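Local coordinates for protein alpha-glucosidase YIHQ (PDB 5AEG) that hydrolyses sulfoquinovosyl diacylglycerides to release sulfoquinovose, which E. coli then degrades through sulfoglycolysis as a source of carbon and sulfur, at residues A[161-166]-A[510-515]; A[182-187]-A[241-246]; A[278-283]-A[553-558]; A[363-368]-A[372-377]; A[616-621]-A[657-662]. One frame throughout, in Å; residues are numbered along the deposited sequence.

Interaction 1: residues A[161-166]-A[510-515]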
# COMPACT_ATOMS: atom_id res chain seq x y z
N THR A 161 -23.00 -4.90 -1.41
CA THR A 161 -22.90 -5.94 -0.38
C THR A 161 -23.40 -5.42 0.93
O THR A 161 -23.34 -4.22 1.24
CB THR A 161 -21.46 -6.52 -0.25
OG1 THR A 161 -20.58 -5.55 0.31
CG2 THR A 161 -20.99 -7.00 -1.55
N TYR A 162 -23.91 -6.34 1.72
CA TYR A 162 -24.62 -6.00 2.97
C TYR A 162 -23.78 -5.36 4.01
O TYR A 162 -24.17 -4.36 4.65
CB TYR A 162 -25.30 -7.30 3.47
CG TYR A 162 -26.09 -7.15 4.74
CD1 TYR A 162 -27.09 -6.19 4.85
CD2 TYR A 162 -25.88 -8.03 5.82
CE1 TYR A 162 -27.81 -6.05 6.01
CE2 TYR A 162 -26.62 -7.89 6.99
CZ TYR A 162 -27.58 -6.91 7.06
OH TYR A 162 -28.32 -6.70 8.18
N VAL A 163 -22.55 -5.82 4.15
CA VAL A 163 -21.66 -5.24 5.14
C VAL A 163 -21.36 -3.75 4.80
O VAL A 163 -21.22 -2.89 5.67
CB VAL A 163 -20.39 -6.11 5.26
CG1 VAL A 163 -19.28 -5.40 5.97
CG2 VAL A 163 -20.75 -7.42 6.02
N THR A 164 -21.19 -3.51 3.52
CA THR A 164 -20.90 -2.11 3.08
C THR A 164 -22.08 -1.17 3.48
O THR A 164 -21.85 -0.04 4.02
CB THR A 164 -20.70 -2.06 1.58
OG1 THR A 164 -19.76 -3.10 1.19
CG2 THR A 164 -20.21 -0.66 1.16
N TRP A 165 -23.28 -1.64 3.26
CA TRP A 165 -24.50 -0.86 3.57
C TRP A 165 -24.58 -0.62 5.06
O TRP A 165 -24.83 0.52 5.54
CB TRP A 165 -25.74 -1.57 3.05
CG TRP A 165 -26.99 -0.88 3.55
CD1 TRP A 165 -27.54 0.25 3.05
CD2 TRP A 165 -27.81 -1.27 4.66
NE1 TRP A 165 -28.65 0.62 3.82
CE2 TRP A 165 -28.83 -0.30 4.81
CE3 TRP A 165 -27.75 -2.32 5.56
CZ2 TRP A 165 -29.80 -0.38 5.83
CZ3 TRP A 165 -28.74 -2.40 6.59
CH2 TRP A 165 -29.74 -1.41 6.71
N GLN A 166 -24.35 -1.67 5.84
CA GLN A 166 -24.26 -1.50 7.30
C GLN A 166 -23.22 -0.48 7.80
O GLN A 166 -23.51 0.42 8.65
CB GLN A 166 -23.99 -2.84 8.00
CG GLN A 166 -25.08 -3.85 7.86
CD GLN A 166 -24.73 -5.16 8.54
OE1 GLN A 166 -23.96 -5.97 8.03
NE2 GLN A 166 -25.17 -5.29 9.75
N THR A 510 -13.75 -7.15 12.30
CA THR A 510 -14.62 -8.07 12.94
C THR A 510 -15.82 -7.21 13.48
O THR A 510 -15.80 -6.74 14.60
CB THR A 510 -13.87 -8.74 14.08
OG1 THR A 510 -12.58 -9.22 13.67
CG2 THR A 510 -14.66 -9.87 14.64
N LEU A 511 -16.82 -7.01 12.67
CA LEU A 511 -17.93 -6.11 12.94
C LEU A 511 -19.14 -6.69 12.29
O LEU A 511 -19.02 -7.57 11.44
CB LEU A 511 -17.68 -4.77 12.27
CG LEU A 511 -16.55 -3.94 12.81
CD1 LEU A 511 -16.40 -2.67 11.92
CD2 LEU A 511 -16.65 -3.56 14.29
N PHE A 512 -20.33 -6.25 12.73
CA PHE A 512 -21.59 -6.64 12.09
C PHE A 512 -21.75 -8.13 12.00
O PHE A 512 -22.14 -8.65 10.95
CB PHE A 512 -21.72 -5.98 10.67
CG PHE A 512 -21.47 -4.52 10.68
CD1 PHE A 512 -22.27 -3.68 11.46
CD2 PHE A 512 -20.45 -3.96 9.93
CE1 PHE A 512 -22.04 -2.31 11.51
CE2 PHE A 512 -20.21 -2.60 10.00
CZ PHE A 512 -21.01 -1.76 10.75
N GLU A 513 -21.43 -8.85 13.07
CA GLU A 513 -21.55 -10.30 12.94
C GLU A 513 -20.58 -11.03 11.94
O GLU A 513 -20.77 -12.22 11.65
CB GLU A 513 -23.01 -10.72 12.62
CG GLU A 513 -24.06 -10.17 13.62
CD GLU A 513 -23.64 -10.22 15.10
OE1 GLU A 513 -23.18 -11.28 15.60
OE2 GLU A 513 -23.77 -9.19 15.80
N MET A 514 -19.58 -10.34 11.38
CA MET A 514 -18.53 -11.07 10.71
C MET A 514 -17.66 -11.64 11.82
O MET A 514 -17.31 -10.94 12.75
CB MET A 514 -17.68 -10.12 9.84
CG MET A 514 -18.39 -9.65 8.63
SD MET A 514 -17.38 -8.56 7.56
CE MET A 514 -16.83 -7.27 8.64
N LYS A 515 -17.28 -12.91 11.72
CA LYS A 515 -16.34 -13.54 12.66
C LYS A 515 -15.46 -14.49 11.85
O LYS A 515 -15.94 -15.20 10.96
CB LYS A 515 -17.14 -14.35 13.65
CG LYS A 515 -18.22 -13.59 14.45
CD LYS A 515 -18.89 -14.61 15.41
CE LYS A 515 -19.62 -13.97 16.57
NZ LYS A 515 -20.27 -12.72 16.17
O HOH W 1 -22.97 -8.52 8.64
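In both Gln166 and Phe512 the CG atom sits beside the backbone N (chi1 -64° and -51°), and the two side chains run antiparallel alongside one another. The contact joins the start of helix 162-169, in the galactose mutarotase-like part of this family 31 enzyme, to a type I' beta turn from Leu511 to Met514 in the barrel part. Phe512 is the first of two central turn residues, both with positive phi. Gln166 CB lies 3.9 Å from the centroid of the Phe512 ring and 7° off its normal, which identifies a CH-pi contact over the face. Beyond CG the glutamine runs on extended, bringing its amide back along the root of the phenylalanine, where OE1 stands 3.5 Å from Phe512 CB. The same oxygen lies 3.4 Å above the plane of the Tyr162 ring, toward its rim. One helical turn earlier, Val163 meets Met514 tip to tip, with CG2 3.9 Å from SD. The Met514 side chain also rests on Asn474 and Asp476, about 8 Å from a bound calcium ion and about 9 Å from that of Asp472, the inferred proton donor. The polar link is a water that approaches Phe512 O at a doubtful distance, too short to be taken at face value, and donates to Gln166 OE1 at 2.8 Å.

Interaction 2: residues A[182-187]-A[241-246]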
# COMPACT_ATOMS: atom_id res chain seq x y z
N PHE A 182 -3.38 4.13 0.37
CA PHE A 182 -2.10 4.34 -0.37
C PHE A 182 -2.52 4.54 -1.83
O PHE A 182 -2.15 3.75 -2.68
CB PHE A 182 -1.16 3.16 -0.15
CG PHE A 182 0.27 3.36 -0.61
CD1 PHE A 182 0.68 4.39 -1.51
CD2 PHE A 182 1.20 2.42 -0.24
CE1 PHE A 182 1.99 4.47 -1.89
CE2 PHE A 182 2.55 2.53 -0.59
CZ PHE A 182 2.90 3.54 -1.45
N PRO A 183 -3.30 5.60 -2.13
CA PRO A 183 -3.45 5.97 -3.53
C PRO A 183 -2.16 6.69 -3.94
O PRO A 183 -1.46 7.23 -3.08
CB PRO A 183 -4.62 6.97 -3.52
CG PRO A 183 -4.46 7.66 -2.17
CD PRO A 183 -3.78 6.67 -1.25
N GLN A 184 -1.80 6.66 -5.20
CA GLN A 184 -0.60 7.37 -5.63
C GLN A 184 -0.85 7.83 -7.09
O GLN A 184 -1.37 7.07 -7.88
CB GLN A 184 0.67 6.53 -5.55
CG GLN A 184 1.93 7.42 -5.73
CD GLN A 184 3.21 6.72 -5.47
OE1 GLN A 184 3.39 6.19 -4.38
NE2 GLN A 184 4.11 6.74 -6.42
N PRO A 185 -0.38 9.08 -7.46
CA PRO A 185 -0.64 9.63 -8.80
C PRO A 185 0.43 9.20 -9.78
O PRO A 185 1.17 10.02 -10.33
CB PRO A 185 -0.66 11.16 -8.55
CG PRO A 185 0.29 11.31 -7.45
CD PRO A 185 0.02 10.13 -6.52
N THR A 186 0.51 7.88 -10.00
CA THR A 186 1.63 7.20 -10.71
C THR A 186 0.96 5.98 -11.38
O THR A 186 0.23 5.24 -10.72
CB THR A 186 2.68 6.70 -9.74
OG1 THR A 186 3.15 7.80 -8.97
CG2 THR A 186 3.84 6.06 -10.44
N PHE A 187 1.14 5.79 -12.70
CA PHE A 187 0.53 4.68 -13.40
C PHE A 187 1.47 4.19 -14.51
O PHE A 187 2.44 4.89 -14.89
CB PHE A 187 -0.91 4.95 -13.91
CG PHE A 187 -1.04 5.94 -15.02
CD1 PHE A 187 -1.21 7.29 -14.75
CD2 PHE A 187 -0.97 5.55 -16.37
CE1 PHE A 187 -1.38 8.19 -15.78
CE2 PHE A 187 -1.08 6.47 -17.36
CZ PHE A 187 -1.30 7.78 -17.06
N ALA A 241 14.12 3.85 -9.76
CA ALA A 241 15.25 4.86 -9.75
C ALA A 241 14.72 6.25 -9.48
O ALA A 241 15.37 7.00 -8.82
CB ALA A 241 16.03 4.82 -11.09
N LEU A 242 13.49 6.50 -9.85
CA LEU A 242 12.82 7.77 -9.61
C LEU A 242 12.24 7.86 -8.20
O LEU A 242 12.47 8.81 -7.48
CB LEU A 242 11.71 7.97 -10.63
CG LEU A 242 10.91 9.27 -10.44
CD1 LEU A 242 11.76 10.51 -10.49
CD2 LEU A 242 9.77 9.35 -11.44
N LEU A 243 11.50 6.85 -7.78
CA LEU A 243 10.75 6.95 -6.51
C LEU A 243 11.47 6.46 -5.29
O LEU A 243 11.15 6.87 -4.17
CB LEU A 243 9.46 6.19 -6.62
CG LEU A 243 8.48 6.48 -7.78
CD1 LEU A 243 7.33 5.45 -7.79
CD2 LEU A 243 7.96 7.87 -7.76
N GLY A 244 12.34 5.47 -5.47
CA GLY A 244 12.99 4.82 -4.33
C GLY A 244 12.95 3.30 -4.46
O GLY A 244 12.04 2.78 -5.13
N ARG A 245 13.95 2.64 -3.85
CA ARG A 245 14.00 1.20 -3.66
C ARG A 245 14.06 0.87 -2.18
O ARG A 245 14.62 1.61 -1.41
CB ARG A 245 15.18 0.59 -4.35
CG ARG A 245 15.03 0.70 -5.83
CD ARG A 245 16.14 0.10 -6.69
NE ARG A 245 15.95 0.41 -8.10
CZ ARG A 245 16.88 0.89 -8.91
NH1 ARG A 245 18.13 1.01 -8.49
NH2 ARG A 245 16.56 1.21 -10.13
N GLN A 246 13.45 -0.25 -1.80
CA GLN A 246 13.37 -0.64 -0.41
C GLN A 246 14.66 -1.37 0.01
O GLN A 246 15.31 -1.97 -0.79
CB GLN A 246 12.22 -1.65 -0.21
CG GLN A 246 10.81 -1.07 -0.48
CD GLN A 246 10.30 -1.34 -1.87
OE1 GLN A 246 10.06 -2.50 -2.24
NE2 GLN A 246 10.20 -0.27 -2.68
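A strand corner centred on Pro185, shaped as an inverse gamma turn, faces the C-terminal end of helix 232-243 through Gln184, Thr186 and Leu243. The closest approach is that of Gln184 NE2, 3.7 Å from Leu243 CD1; Thr186 CG2 is looser, 4.4 Å from Leu243 CD1. The amide's rotation is set across the corner: Gln184 NE2 donates to Thr186 OG1 at 2.9 Å, with an N-H...O angle of 167° and the hydroxyl close to the amide plane. Thr186 OG1 is also bonded to His196 ND1, and Gln184 OE1 pairs with Gln462 NE2, so both ends of the amide are held. A leucine in place of Gln184 would probably leave Gln462 NE2 and Thr186 OG1 each without this mate. Gly244, with positive phi, takes the chain out of the helix. Leu243 thus lies among three elements: the corner, His196 of strand 193-197, and Gln462 of helix 461-464.

Interaction 3: residues A[278-283]-A[553-558]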
# COMPACT_ATOMS: atom_id res chain seq x y z
N ALA A 278 4.84 -27.49 19.49
CA ALA A 278 4.14 -28.25 18.48
C ALA A 278 4.85 -28.21 17.16
O ALA A 278 4.33 -28.73 16.21
CB ALA A 278 2.73 -27.72 18.30
N GLY A 279 6.02 -27.64 17.03
CA GLY A 279 6.72 -27.72 15.70
C GLY A 279 6.51 -26.48 14.82
O GLY A 279 6.98 -26.44 13.68
N VAL A 280 5.87 -25.43 15.33
CA VAL A 280 5.69 -24.18 14.52
C VAL A 280 7.00 -23.40 14.50
O VAL A 280 7.61 -23.20 15.51
CB VAL A 280 4.51 -23.31 15.03
CG1 VAL A 280 4.29 -22.10 14.11
CG2 VAL A 280 3.23 -24.15 15.10
N LYS A 281 7.39 -22.93 13.32
CA LYS A 281 8.53 -22.04 13.19
C LYS A 281 8.03 -20.63 13.50
O LYS A 281 7.23 -20.07 12.70
CB LYS A 281 9.14 -22.06 11.79
CG LYS A 281 9.47 -23.44 11.21
CD LYS A 281 10.32 -24.23 12.17
CE LYS A 281 10.96 -25.43 11.46
NZ LYS A 281 9.95 -26.50 11.38
N VAL A 282 8.56 -20.08 14.58
CA VAL A 282 8.11 -18.79 15.12
C VAL A 282 9.30 -17.89 15.16
O VAL A 282 10.30 -18.22 15.82
CB VAL A 282 7.51 -18.90 16.54
CG1 VAL A 282 7.03 -17.53 17.03
CG2 VAL A 282 6.33 -19.81 16.58
N ASN A 283 9.24 -16.76 14.47
CA ASN A 283 10.36 -15.82 14.46
C ASN A 283 10.14 -14.60 15.34
O ASN A 283 11.02 -13.68 15.45
CB ASN A 283 10.68 -15.39 13.04
CG ASN A 283 9.67 -14.41 12.44
OD1 ASN A 283 8.55 -14.26 12.92
ND2 ASN A 283 10.08 -13.75 11.38
N GLU A 553 -5.51 -29.08 15.30
CA GLU A 553 -5.47 -29.07 13.84
C GLU A 553 -4.97 -27.70 13.32
O GLU A 553 -4.16 -27.64 12.39
CB GLU A 553 -6.84 -29.37 13.29
CG GLU A 553 -6.90 -29.40 11.76
CD GLU A 553 -8.30 -29.60 11.19
OE1 GLU A 553 -9.30 -29.67 11.95
OE2 GLU A 553 -8.38 -29.70 9.94
N THR A 554 -5.40 -26.63 13.95
CA THR A 554 -4.94 -25.29 13.58
C THR A 554 -3.47 -25.15 13.81
O THR A 554 -2.75 -24.66 12.95
CB THR A 554 -5.73 -24.21 14.39
OG1 THR A 554 -7.11 -24.39 14.16
CG2 THR A 554 -5.26 -22.77 14.00
N ILE A 555 -3.00 -25.56 15.00
CA ILE A 555 -1.59 -25.44 15.34
C ILE A 555 -0.73 -26.29 14.37
O ILE A 555 0.31 -25.82 13.88
CB ILE A 555 -1.31 -25.85 16.85
CG1 ILE A 555 -1.95 -24.80 17.81
CG2 ILE A 555 0.16 -25.89 17.12
CD1 ILE A 555 -2.14 -25.27 19.23
N ALA A 556 -1.15 -27.54 14.10
CA ALA A 556 -0.35 -28.37 13.20
C ALA A 556 -0.33 -27.75 11.77
O ALA A 556 0.60 -27.96 10.98
CB ALA A 556 -0.93 -29.79 13.12
N HIS A 557 -1.45 -27.12 11.40
CA HIS A 557 -1.52 -26.41 10.12
C HIS A 557 -0.50 -25.30 10.02
O HIS A 557 0.27 -25.25 9.03
CB HIS A 557 -2.94 -25.90 9.80
CG HIS A 557 -3.05 -25.33 8.44
ND1 HIS A 557 -3.12 -26.12 7.31
CD2 HIS A 557 -2.92 -24.05 8.00
CE1 HIS A 557 -3.14 -25.34 6.25
NE2 HIS A 557 -3.00 -24.10 6.64
N PHE A 558 -0.41 -24.42 11.03
CA PHE A 558 0.67 -23.46 11.15
C PHE A 558 2.07 -24.13 11.13
O PHE A 558 3.03 -23.58 10.51
CB PHE A 558 0.43 -22.56 12.40
CG PHE A 558 -0.51 -21.41 12.13
CD1 PHE A 558 -1.90 -21.57 12.11
CD2 PHE A 558 0.03 -20.20 11.75
CE1 PHE A 558 -2.73 -20.51 11.81
CE2 PHE A 558 -0.78 -19.15 11.45
CZ PHE A 558 -2.15 -19.31 11.45
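The Phe558 ring takes Thr554 O at its edge, in the ring plane, one helical turn back; the phenylalanine side chain heads off from residues 278-283 toward Cys525 and Phe548, so Val280 meets only the base of that side chain, with CG2 4.2 Å from Phe558 CB. The contact belongs to the outer layer of the family's TIM barrel, where helix 552-567, following strand 534-536, packs against the link between helix 265-277 and strand 282-286. That link opens with a Schellman motif at Gly279, whose positive phi ends the helix and turns the chain past Ile555. Val280 and Ile555 cross at about a right angle, with CG2 to CG2 at 4.1 Å. The torsion of Val280, with CG1 anti to the backbone N (chi1 -176°), puts its two methyls against two carbonyls about one helical turn apart: CG2 lies 3.6 Å from Ile555 O, and CG1 lies 4.1 Å from Phe558 O. Phe558 O and Lys281 N are each hydrogen-bonded to Thr562 OG1, which ties the link to the helix by polar means as well. The tightest point is at the more exposed end, where Ala278 CB approaches Ile555 CG2 to 3.4 Å, closer than usual van der Waals contact.

Interaction 4: residues A[363-368]-A[372-377]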
# COMPACT_ATOMS: atom_id res chain seq x y z
N TYR A 363 -4.73 20.72 17.89
CA TYR A 363 -5.82 19.94 17.29
C TYR A 363 -5.85 18.55 17.92
O TYR A 363 -4.84 17.83 17.85
CB TYR A 363 -5.59 19.79 15.77
CG TYR A 363 -6.78 19.42 15.01
CD1 TYR A 363 -7.28 18.11 15.06
CD2 TYR A 363 -7.35 20.30 14.09
CE1 TYR A 363 -8.40 17.76 14.34
CE2 TYR A 363 -8.46 19.95 13.36
CZ TYR A 363 -8.96 18.66 13.49
OH TYR A 363 -10.01 18.24 12.74
N LEU A 364 -7.01 18.20 18.47
CA LEU A 364 -7.29 16.88 19.00
C LEU A 364 -8.32 16.17 18.16
O LEU A 364 -9.39 16.67 17.93
CB LEU A 364 -7.83 16.96 20.42
CG LEU A 364 -6.98 17.73 21.43
CD1 LEU A 364 -7.61 17.72 22.82
CD2 LEU A 364 -5.55 17.26 21.45
N VAL A 365 -8.02 14.95 17.75
CA VAL A 365 -8.96 14.16 16.99
C VAL A 365 -9.68 13.27 17.95
O VAL A 365 -9.05 12.71 18.87
CB VAL A 365 -8.24 13.31 15.95
CG1 VAL A 365 -9.21 12.45 15.21
CG2 VAL A 365 -7.50 14.21 14.96
N GLU A 366 -10.97 13.14 17.77
CA GLU A 366 -11.78 12.20 18.57
C GLU A 366 -11.64 10.83 18.01
O GLU A 366 -11.85 10.66 16.83
CB GLU A 366 -13.27 12.53 18.51
CG GLU A 366 -13.64 13.61 19.49
CD GLU A 366 -15.06 14.14 19.35
OE1 GLU A 366 -15.59 14.24 18.21
OE2 GLU A 366 -15.63 14.49 20.41
N PHE A 367 -11.27 9.87 18.85
CA PHE A 367 -11.42 8.44 18.53
C PHE A 367 -12.41 7.83 19.54
O PHE A 367 -12.13 6.84 20.22
CB PHE A 367 -10.07 7.74 18.49
CG PHE A 367 -9.14 8.28 17.44
CD1 PHE A 367 -9.30 7.95 16.10
CD2 PHE A 367 -8.12 9.17 17.79
CE1 PHE A 367 -8.45 8.47 15.13
CE2 PHE A 367 -7.26 9.69 16.84
CZ PHE A 367 -7.42 9.31 15.50
N GLY A 368 -13.55 8.49 19.66
CA GLY A 368 -14.72 7.95 20.30
C GLY A 368 -14.78 8.71 21.57
O GLY A 368 -14.97 9.95 21.59
N GLY A 372 -6.81 12.26 20.57
CA GLY A 372 -5.38 12.19 20.30
C GLY A 372 -4.93 13.46 19.66
O GLY A 372 -5.62 13.92 18.75
N GLY A 373 -3.81 14.01 20.11
CA GLY A 373 -3.15 15.13 19.39
C GLY A 373 -2.45 14.64 18.13
O GLY A 373 -1.93 13.51 18.06
N VAL A 374 -2.46 15.49 17.13
CA VAL A 374 -1.89 15.20 15.85
C VAL A 374 -0.47 15.75 15.89
O VAL A 374 -0.31 16.97 15.90
CB VAL A 374 -2.68 15.88 14.68
CG1 VAL A 374 -2.01 15.56 13.35
CG2 VAL A 374 -4.14 15.52 14.67
N VAL A 375 0.54 14.88 15.76
CA VAL A 375 1.92 15.27 15.79
C VAL A 375 2.21 15.98 14.47
O VAL A 375 1.91 15.46 13.39
CB VAL A 375 2.86 14.10 15.96
CG1 VAL A 375 4.32 14.51 15.88
CG2 VAL A 375 2.57 13.35 17.27
N ASP A 376 2.79 17.18 14.54
CA ASP A 376 2.96 17.98 13.33
C ASP A 376 4.24 17.68 12.70
O ASP A 376 5.27 18.34 12.94
CB ASP A 376 2.79 19.49 13.57
CG ASP A 376 2.89 20.31 12.26
OD1 ASP A 376 3.12 19.72 11.17
OD2 ASP A 376 2.67 21.55 12.32
N LEU A 377 4.21 16.67 11.81
CA LEU A 377 5.45 16.21 11.21
C LEU A 377 6.16 17.27 10.29
O LEU A 377 7.30 17.01 9.86
CB LEU A 377 5.26 14.86 10.44
CG LEU A 377 4.77 13.69 11.30
CD1 LEU A 377 4.51 12.41 10.48
CD2 LEU A 377 5.81 13.40 12.35
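Val365 and Val374 cross obliquely on one face of a beta hairpin, their CG2 methyls 3.6 Å apart, and Tyr363 lies alongside Val374, pointing the same way, with CD1 4.1 Å from Val374 CG2. Phe367 extends the row: its ring receives Val365 CG1 over one face, 3.6 Å above the plane and toward the rim, while Gly372 N comes to the ring edge. Gly372 brings no side chain to this face, and a beta carbon there would come close to Phe367 CE2. On the other face Leu364 lays CD2 3.8 Å from Gly373 CA. Val365 and Gly372 form an antiparallel hydrogen-bonded pair, with Val365 N to Gly372 O 2.8 Å at 167° and Gly372 N to Val365 O 2.8 Å at 160°. Leu364 and Gly373 are the adjoining non-hydrogen-bonded pair, beyond which the Val374 N bond to Tyr363 O is weak at 3.4 Å. At one end of the hairpin Tyr363 OH is hydrogen-bonded to Asp413; at the other Phe367 meets Trp304, a residue of the substrate site, edge-to-face, which puts that end beside the pocket. Strand 370-374 is the middle of three, with 337-339 along its other side, where Tyr337 also meets Phe367 edge-to-face.

Interaction 5: residues A[616-621]-A[657-662]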
# COMPACT_ATOMS: atom_id res chain seq x y z
N ALA A 616 -2.09 -19.18 -6.94
CA ALA A 616 -3.44 -18.71 -7.11
C ALA A 616 -4.21 -19.06 -5.86
O ALA A 616 -4.79 -20.12 -5.75
CB ALA A 616 -4.08 -19.29 -8.33
N PRO A 617 -4.20 -18.18 -4.87
CA PRO A 617 -4.82 -18.49 -3.59
C PRO A 617 -6.31 -18.77 -3.62
O PRO A 617 -7.08 -18.07 -4.29
CB PRO A 617 -4.51 -17.26 -2.70
CG PRO A 617 -3.58 -16.43 -3.46
CD PRO A 617 -3.63 -16.84 -4.93
N VAL A 618 -6.76 -19.79 -2.90
CA VAL A 618 -8.15 -20.04 -2.79
C VAL A 618 -8.77 -18.88 -1.99
O VAL A 618 -8.40 -18.67 -0.87
CB VAL A 618 -8.41 -21.45 -2.11
CG1 VAL A 618 -9.88 -21.70 -1.82
CG2 VAL A 618 -7.84 -22.54 -3.03
N HIS A 619 -9.73 -18.17 -2.55
CA HIS A 619 -10.35 -16.98 -1.89
C HIS A 619 -11.85 -17.12 -1.69
O HIS A 619 -12.53 -16.17 -1.31
CB HIS A 619 -9.94 -15.69 -2.57
CG HIS A 619 -10.40 -15.57 -3.99
ND1 HIS A 619 -11.73 -15.46 -4.38
CD2 HIS A 619 -9.68 -15.56 -5.13
CE1 HIS A 619 -11.79 -15.36 -5.70
NE2 HIS A 619 -10.56 -15.42 -6.16
N GLU A 620 -12.37 -18.35 -1.85
CA GLU A 620 -13.80 -18.66 -1.62
C GLU A 620 -13.94 -19.73 -0.54
O GLU A 620 -13.11 -20.63 -0.47
CB GLU A 620 -14.47 -19.16 -2.91
CG GLU A 620 -14.61 -18.13 -4.01
CD GLU A 620 -15.00 -18.71 -5.33
OE1 GLU A 620 -15.34 -19.91 -5.45
OE2 GLU A 620 -14.97 -17.96 -6.29
N GLU A 621 -15.05 -19.66 0.21
CA GLU A 621 -15.45 -20.57 1.25
C GLU A 621 -15.87 -21.93 0.64
O GLU A 621 -16.47 -21.94 -0.42
CB GLU A 621 -16.68 -19.96 1.99
CG GLU A 621 -16.88 -20.48 3.40
CD GLU A 621 -18.09 -19.92 4.13
OE1 GLU A 621 -18.68 -18.90 3.74
OE2 GLU A 621 -18.48 -20.53 5.13
N LYS A 657 -2.72 -27.58 0.84
CA LYS A 657 -2.20 -27.83 -0.55
C LYS A 657 -2.74 -26.74 -1.50
O LYS A 657 -3.53 -27.01 -2.40
CB LYS A 657 -2.61 -29.23 -0.98
CG LYS A 657 -1.95 -30.26 -0.12
CD LYS A 657 -2.31 -31.70 -0.46
CE LYS A 657 -1.66 -32.58 0.60
NZ LYS A 657 -1.75 -33.97 0.13
N PRO A 658 -2.29 -25.50 -1.29
CA PRO A 658 -2.82 -24.36 -2.06
C PRO A 658 -2.39 -24.50 -3.54
O PRO A 658 -1.45 -25.23 -3.85
CB PRO A 658 -2.11 -23.17 -1.48
CG PRO A 658 -0.93 -23.69 -0.73
CD PRO A 658 -1.40 -25.05 -0.24
N PRO A 659 -3.07 -23.79 -4.42
CA PRO A 659 -2.74 -23.97 -5.87
C PRO A 659 -1.47 -23.23 -6.22
O PRO A 659 -1.51 -21.98 -6.38
CB PRO A 659 -3.96 -23.41 -6.58
CG PRO A 659 -5.05 -23.38 -5.53
CD PRO A 659 -4.31 -23.02 -4.27
N VAL A 660 -0.35 -23.97 -6.15
CA VAL A 660 0.98 -23.46 -6.28
C VAL A 660 1.68 -24.35 -7.31
O VAL A 660 1.67 -25.57 -7.17
CB VAL A 660 1.76 -23.49 -4.94
CG1 VAL A 660 3.22 -23.12 -5.15
CG2 VAL A 660 1.13 -22.52 -3.89
N PHE A 661 2.30 -23.73 -8.31
CA PHE A 661 3.01 -24.47 -9.33
C PHE A 661 4.38 -23.87 -9.50
O PHE A 661 4.58 -22.68 -9.22
CB PHE A 661 2.23 -24.37 -10.66
CG PHE A 661 0.84 -24.82 -10.60
CD1 PHE A 661 -0.12 -24.03 -10.01
CD2 PHE A 661 0.46 -26.03 -11.18
CE1 PHE A 661 -1.43 -24.47 -9.95
CE2 PHE A 661 -0.82 -26.44 -11.17
CZ PHE A 661 -1.78 -25.67 -10.53
N TYR A 662 5.35 -24.66 -9.85
CA TYR A 662 6.65 -24.15 -10.14
C TYR A 662 7.21 -24.60 -11.52
O TYR A 662 6.75 -25.61 -12.08
CB TYR A 662 7.66 -24.47 -9.05
CG TYR A 662 8.07 -25.96 -8.92
CD1 TYR A 662 9.09 -26.51 -9.68
CD2 TYR A 662 7.39 -26.80 -8.08
CE1 TYR A 662 9.46 -27.88 -9.57
CE2 TYR A 662 7.73 -28.19 -7.96
CZ TYR A 662 8.80 -28.70 -8.67
OH TYR A 662 9.08 -30.07 -8.51
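Ala616 N donates to Pro659 O at 2.9 Å with an N-H...O angle of 169°, and the amide stands nearly along the C=O axis, a straight bond that joins the chain just beyond strand 613-615 to the residue just before strand 660-663. The returning carbonyl, Ala616 O, points at the proline ring instead of at an N-H: it lies 3.3 Å from Pro659 CG and 3.5 Å from Pro659 CB. The pairing is therefore bonded in one direction, and the other half is filled by carbon. Val618 and Pro659 cross at about a right angle. With CG1 of Val618 anti to the backbone N (chi1 173°), the other methyl, CG2, falls to the proline, 3.8 Å from Pro659 CD. Ala616 CB and Pro659 CB, at 4.5 Å, touch more loosely. An alanine at Pro659 would lose the ring atoms under Val618 CG2 and is likely to leave a gap there, with the backbone before the strand freer to turn. The contact extends the adjacent pairing of these two strands in the C-terminal beta domain. Trp626 of strand 625-630 packs on both Ala616 and Pro659, while helix 518-528 of the barrel part meets the same segments through Phe527 on Pro617, Arg523 on Val618 and Asp526 on Pro658.

From the N terminus, interaction 1 opens at 161-166 in the mutarotase-like part and closes only at 510-515 in the barrel. Nested within that loop is interaction 2, which closes the shorter path from 182-187 to 241-246 and ties a strand corner of the mutarotase-like part to the end of helix 232-243. Interaction 3 opens next at 278-283 and closes at 553-558, after interaction 1 has closed, so these two loops cross. The local hairpin of interaction 4 is nested in both. Interaction 5 follows in series, inside the C-terminal domain; its nearest atoms are about 6 Å from interaction 3 without touching. Interaction 1 thus joins two domains, and interaction 3 joins early and late barrel segments.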